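Local coordinates for SCO1 protein homolog (Bacillus subtilis, PDB 1XZO), which is needed to insert copper into the active site of cytochrome c oxidase and may also act in copper homeostasis or redox signalling, at residues 10-18 with 111-121. Numbering follows the deposited sequence.
Sequences NYEVEPFTF and EIEEFALKSFK. With CD (cadmium ion), chain D; CD (cadmium ion), chain E; CA (calcium ion), chain G.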
loop_
_atom_site.group_PDB
_atom_site.type_symbol
_atom_site.label_atom_id
_atom_site.label_comp_id
_atom_site.label_asym_id
_atom_site.label_seq_id
_atom_site.Cartn_x
_atom_site.Cartn_y
_atom_site.Cartn_z
ATOM N N ASN A 10 -0.271 13.428 9.479
ATOM C CA ASN A 10 1.118 13.748 9.736
ATOM C C ASN A 10 1.871 12.650 10.479
ATOM O O ASN A 10 2.822 12.982 11.190
ATOM C CB ASN A 10 1.245 15.128 10.446
ATOM C CG ASN A 10 1.057 16.342 9.485
ATOM O OD1 ASN A 10 0.852 17.487 9.949
ATOM N ND2 ASN A 10 1.097 16.101 8.167
ATOM N N TYR A 11 1.575 11.368 10.258
ATOM C CA TYR A 11 2.397 10.332 10.902
ATOM C C TYR A 11 3.689 10.144 10.177
ATOM O O TYR A 11 3.830 10.431 8.999
ATOM C CB TYR A 11 1.779 8.965 11.041
ATOM C CG TYR A 11 0.328 8.886 11.478
ATOM C CD1 TYR A 11 -0.522 7.998 10.823
ATOM C CD2 TYR A 11 -0.216 9.706 12.520
ATOM C CE1 TYR A 11 -1.825 7.836 11.200
ATOM C CE2 TYR A 11 -1.602 9.543 12.880
ATOM C CZ TYR A 11 -2.356 8.600 12.200
ATOM O OH TYR A 11 -3.690 8.343 12.437
ATOM N N GLU A 12 4.718 9.791 10.913
ATOM C CA GLU A 12 6.065 9.680 10.314
ATOM C C GLU A 12 6.330 8.236 9.968
ATOM O O GLU A 12 6.319 7.376 10.808
ATOM C CB GLU A 12 7.139 10.159 11.320
ATOM C CG GLU A 12 7.173 11.671 11.486
ATOM C CD GLU A 12 6.060 12.260 12.387
ATOM O OE1 GLU A 12 4.931 11.674 12.508
ATOM O OE2 GLU A 12 6.297 13.344 12.987
ATOM N N VAL A 13 6.523 7.959 8.690
ATOM C CA VAL A 13 6.825 6.589 8.274
ATOM C C VAL A 13 8.253 6.237 8.746
ATOM O O VAL A 13 9.096 7.056 8.610
ATOM C CB VAL A 13 6.736 6.390 6.781
ATOM C CG1 VAL A 13 7.056 4.987 6.419
ATOM C CG2 VAL A 13 5.224 6.645 6.302
ATOM N N GLU A 14 8.370 5.117 9.368
ATOM C CA GLU A 14 9.720 4.690 9.842
ATOM C C GLU A 14 10.591 4.333 8.647
ATOM O O GLU A 14 10.103 3.881 7.599
ATOM C CB GLU A 14 9.546 3.538 10.755
ATOM C CG GLU A 14 8.861 3.877 12.049
ATOM C CD GLU A 14 9.782 4.592 13.008
ATOM O OE1 GLU A 14 10.867 4.002 13.290
ATOM O OE2 GLU A 14 9.406 5.721 13.415
ATOM N N PRO A 15 11.917 4.516 8.786
ATOM C CA PRO A 15 12.875 3.983 7.793
ATOM C C PRO A 15 12.689 2.502 7.606
ATOM O O PRO A 15 12.358 1.704 8.525
ATOM C CB PRO A 15 14.248 4.425 8.369
ATOM C CG PRO A 15 13.988 4.634 9.770
ATOM C CD PRO A 15 12.581 5.090 9.974
ATOM N N PHE A 16 12.772 2.064 6.343
ATOM C CA PHE A 16 12.677 0.685 5.991
ATOM C C PHE A 16 13.346 0.438 4.656
ATOM O O PHE A 16 13.472 1.369 3.817
ATOM C CB PHE A 16 11.206 0.187 5.854
ATOM C CG PHE A 16 10.457 0.731 4.652
ATOM C CD1 PHE A 16 9.728 1.897 4.796
ATOM C CD2 PHE A 16 10.410 0.045 3.427
ATOM C CE1 PHE A 16 9.041 2.438 3.716
ATOM C CE2 PHE A 16 9.728 0.566 2.345
ATOM C CZ PHE A 16 9.002 1.764 2.483
ATOM N N THR A 17 13.787 -0.784 4.561
ATOM C CA THR A 17 14.255 -1.433 3.290
ATOM C C THR A 17 13.778 -2.820 3.235
ATOM O O THR A 17 14.096 -3.692 4.044
ATOM C CB THR A 17 15.828 -1.410 3.039
ATOM O OG1 THR A 17 16.334 -0.119 3.001
ATOM C CG2 THR A 17 16.086 -1.982 1.669
ATOM N N PHE A 18 12.820 -3.085 2.304
ATOM C CA PHE A 18 12.195 -4.325 2.132
ATOM C C PHE A 18 12.565 -4.766 0.679
ATOM O O PHE A 18 13.162 -3.963 -0.041
ATOM C CB PHE A 18 10.679 -4.061 2.261
ATOM C CG PHE A 18 10.257 -3.693 3.671
ATOM C CD1 PHE A 18 9.018 -3.077 3.911
ATOM C CD2 PHE A 18 11.067 -4.036 4.783
ATOM C CE1 PHE A 18 8.611 -2.803 5.178
ATOM C CE2 PHE A 18 10.638 -3.772 6.114
ATOM C CZ PHE A 18 9.377 -3.228 6.336
ATOM N N GLU A 111 8.666 -7.645 12.544
ATOM C CA GLU A 111 9.143 -6.401 11.979
ATOM C C GLU A 111 7.969 -5.666 11.392
ATOM O O GLU A 111 7.822 -4.486 11.615
ATOM C CB GLU A 111 10.339 -6.568 10.970
ATOM C CG GLU A 111 11.085 -5.279 10.617
ATOM C CD GLU A 111 12.253 -5.353 9.600
ATOM O OE1 GLU A 111 12.647 -6.468 9.277
ATOM O OE2 GLU A 111 12.680 -4.215 9.222
ATOM N N ILE A 112 7.235 -6.373 10.537
ATOM C CA ILE A 112 6.146 -5.660 9.850
ATOM C C ILE A 112 5.033 -5.159 10.812
ATOM O O ILE A 112 4.506 -4.055 10.580
ATOM C CB ILE A 112 5.623 -6.485 8.660
ATOM C CG1 ILE A 112 4.974 -5.470 7.624
ATOM C CG2 ILE A 112 4.769 -7.565 9.127
ATOM N N GLU A 113 4.743 -5.941 11.833
ATOM C CA GLU A 113 3.734 -5.548 12.828
ATOM C C GLU A 113 4.122 -4.225 13.459
ATOM O O GLU A 113 3.351 -3.220 13.570
ATOM C CB GLU A 113 3.438 -6.712 13.736
ATOM C CG GLU A 113 2.612 -7.809 13.025
ATOM C CD GLU A 113 2.119 -8.879 13.892
ATOM O OE1 GLU A 113 1.491 -9.811 13.320
ATOM O OE2 GLU A 113 2.372 -8.803 15.112
ATOM N N GLU A 114 5.380 -4.121 13.921
ATOM C CA GLU A 114 5.841 -2.918 14.514
ATOM C C GLU A 114 5.966 -1.752 13.577
ATOM O O GLU A 114 5.636 -0.622 13.907
ATOM C CB GLU A 114 7.257 -3.228 15.080
ATOM C CG GLU A 114 7.377 -3.764 16.433
ATOM C CD GLU A 114 8.659 -3.186 17.118
ATOM O OE1 GLU A 114 9.699 -3.837 16.959
ATOM O OE2 GLU A 114 8.618 -2.089 17.737
ATOM N N PHE A 115 6.341 -2.001 12.305
ATOM C CA PHE A 115 6.466 -0.954 11.314
ATOM C C PHE A 115 5.067 -0.382 11.063
ATOM O O PHE A 115 4.949 0.792 11.025
ATOM C CB PHE A 115 7.035 -1.507 9.972
ATOM C CG PHE A 115 6.961 -0.588 8.856
ATOM C CD1 PHE A 115 7.874 0.381 8.664
ATOM C CD2 PHE A 115 5.914 -0.769 7.878
ATOM C CE1 PHE A 115 7.764 1.222 7.655
ATOM C CE2 PHE A 115 5.906 -0.049 6.812
ATOM C CZ PHE A 115 6.761 1.031 6.663
ATOM N N ALA A 116 4.114 -1.283 10.916
ATOM C CA ALA A 116 2.755 -0.882 10.610
ATOM C C ALA A 116 2.149 -0.077 11.782
ATOM O O ALA A 116 1.463 0.929 11.505
ATOM C CB ALA A 116 1.891 -2.077 10.285
ATOM N N LEU A 117 2.386 -0.501 13.030
ATOM C CA LEU A 117 1.818 0.246 14.204
ATOM C C LEU A 117 2.420 1.623 14.313
ATOM O O LEU A 117 1.711 2.691 14.458
ATOM C CB LEU A 117 2.036 -0.669 15.389
ATOM C CG LEU A 117 1.479 -0.422 16.806
ATOM C CD1 LEU A 117 1.436 -1.632 17.524
ATOM C CD2 LEU A 117 2.486 0.591 17.501
ATOM N N LYS A 118 3.743 1.736 14.201
ATOM C CA LYS A 118 4.393 3.064 14.266
ATOM C C LYS A 118 4.118 4.035 13.154
ATOM O O LYS A 118 3.822 5.173 13.377
ATOM C CB LYS A 118 5.960 2.931 14.443
ATOM C CG LYS A 118 6.335 2.040 15.662
ATOM C CD LYS A 118 7.911 2.082 15.936
ATOM C CE LYS A 118 8.712 0.729 15.737
ATOM N NZ LYS A 118 10.109 0.733 14.993
ATOM N N SER A 119 4.213 3.551 11.918
ATOM C CA SER A 119 4.105 4.370 10.740
ATOM C C SER A 119 2.661 4.781 10.441
ATOM O O SER A 119 2.467 5.852 9.976
ATOM C CB SER A 119 4.581 3.594 9.527
ATOM O OG SER A 119 6.045 3.382 9.691
ATOM N N PHE A 120 1.752 3.851 10.590
ATOM C CA PHE A 120 0.346 4.028 10.016
ATOM C C PHE A 120 -0.723 3.891 11.071
ATOM O O PHE A 120 -1.902 4.058 10.784
ATOM C CB PHE A 120 0.075 2.994 8.908
ATOM C CG PHE A 120 0.954 3.166 7.692
ATOM C CD1 PHE A 120 2.058 2.255 7.475
ATOM C CD2 PHE A 120 0.785 4.207 6.768
ATOM C CE1 PHE A 120 2.950 2.454 6.420
ATOM C CE2 PHE A 120 1.626 4.354 5.694
ATOM C CZ PHE A 120 2.716 3.423 5.506
ATOM N N LYS A 121 -0.309 3.585 12.289
ATOM C CA LYS A 121 -1.173 3.327 13.426
ATOM C C LYS A 121 -2.138 2.200 13.141
ATOM O O LYS A 121 -3.245 2.201 13.611
ATOM C CB LYS A 121 -1.857 4.653 13.934
ATOM C CG LYS A 121 -1.012 5.926 13.818
ATOM C CD LYS A 121 0.186 5.829 14.688
ATOM C CE LYS A 121 1.104 7.010 14.587
ATOM N NZ LYS A 121 2.413 6.694 15.268
HETATM CD CD CD D . 11.676 5.919 14.493
HETATM CD CD CD E . 0.998 -10.826 15.194
HETATM CA CA CA G . 15.298 -4.757 5.697
HETATM O O HOH W 1 11.505 1.577 12.984
HETATM O O HOH W 2 15.132 -4.566 8.465
HETATM O O HOH W 3 13.426 -5.913 6.583
HETATM O O HOH W 4 0.323 -10.350 17.456
HETATM O O HOH W 5 16.710 -5.353 3.521
#
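E14 N donates an almost straight hydrogen bond to S119 OG, 2.9 Å long with an angle of 175° at the hydrogen, and this bond pins the chain between strands 11-12 and 17-19 to helix 109-120. Serine suits the place: it is small enough for the CA of V13 to lie close by, and its hydroxyl also donates weakly to F115 O one turn back.

There F115 projects into a cluster with F16 and F18, its flat ring offering two faces and an edge. From CB the ring is carried anti to the backbone N (chi1 169°), which turns it toward 10-18. CD1 then lies beside E14 CB, CE1 meets F16 CD1 at 3.5 Å and, at the ring edge, E14 O, CZ touches V13 CG1, and CE2 receives F18 CE1, whose ring comes edge-on to one face of F115 with the planes at 74°. S119 OG lies over the opposite face. F75 also meets this ring, extending the aromatic cluster into the domain.

K121, just past the helix, lays its aliphatic chain over one flat face of Y11, CG standing 3.5 Å from the ring centroid in a CH-pi contact. Its chain is long enough for NZ to hydrogen-bond K118 O at 2.8 Å. Were Y11 replaced by alanine, the K121 methylenes would probably lose the ring they lie on, leaving a gap beside the last helical turn.

On the outer side, one water links E14 OE1 to K118 NZ, while both carboxylate oxygens of E14 hold a cadmium ion. S119 O, buried against Y11 CB, has no polar partner in the model; with one direct hydrogen bond across it, the contact fastens this N-terminal segment of the thioredoxin-like fold mainly by apolar and aromatic touching.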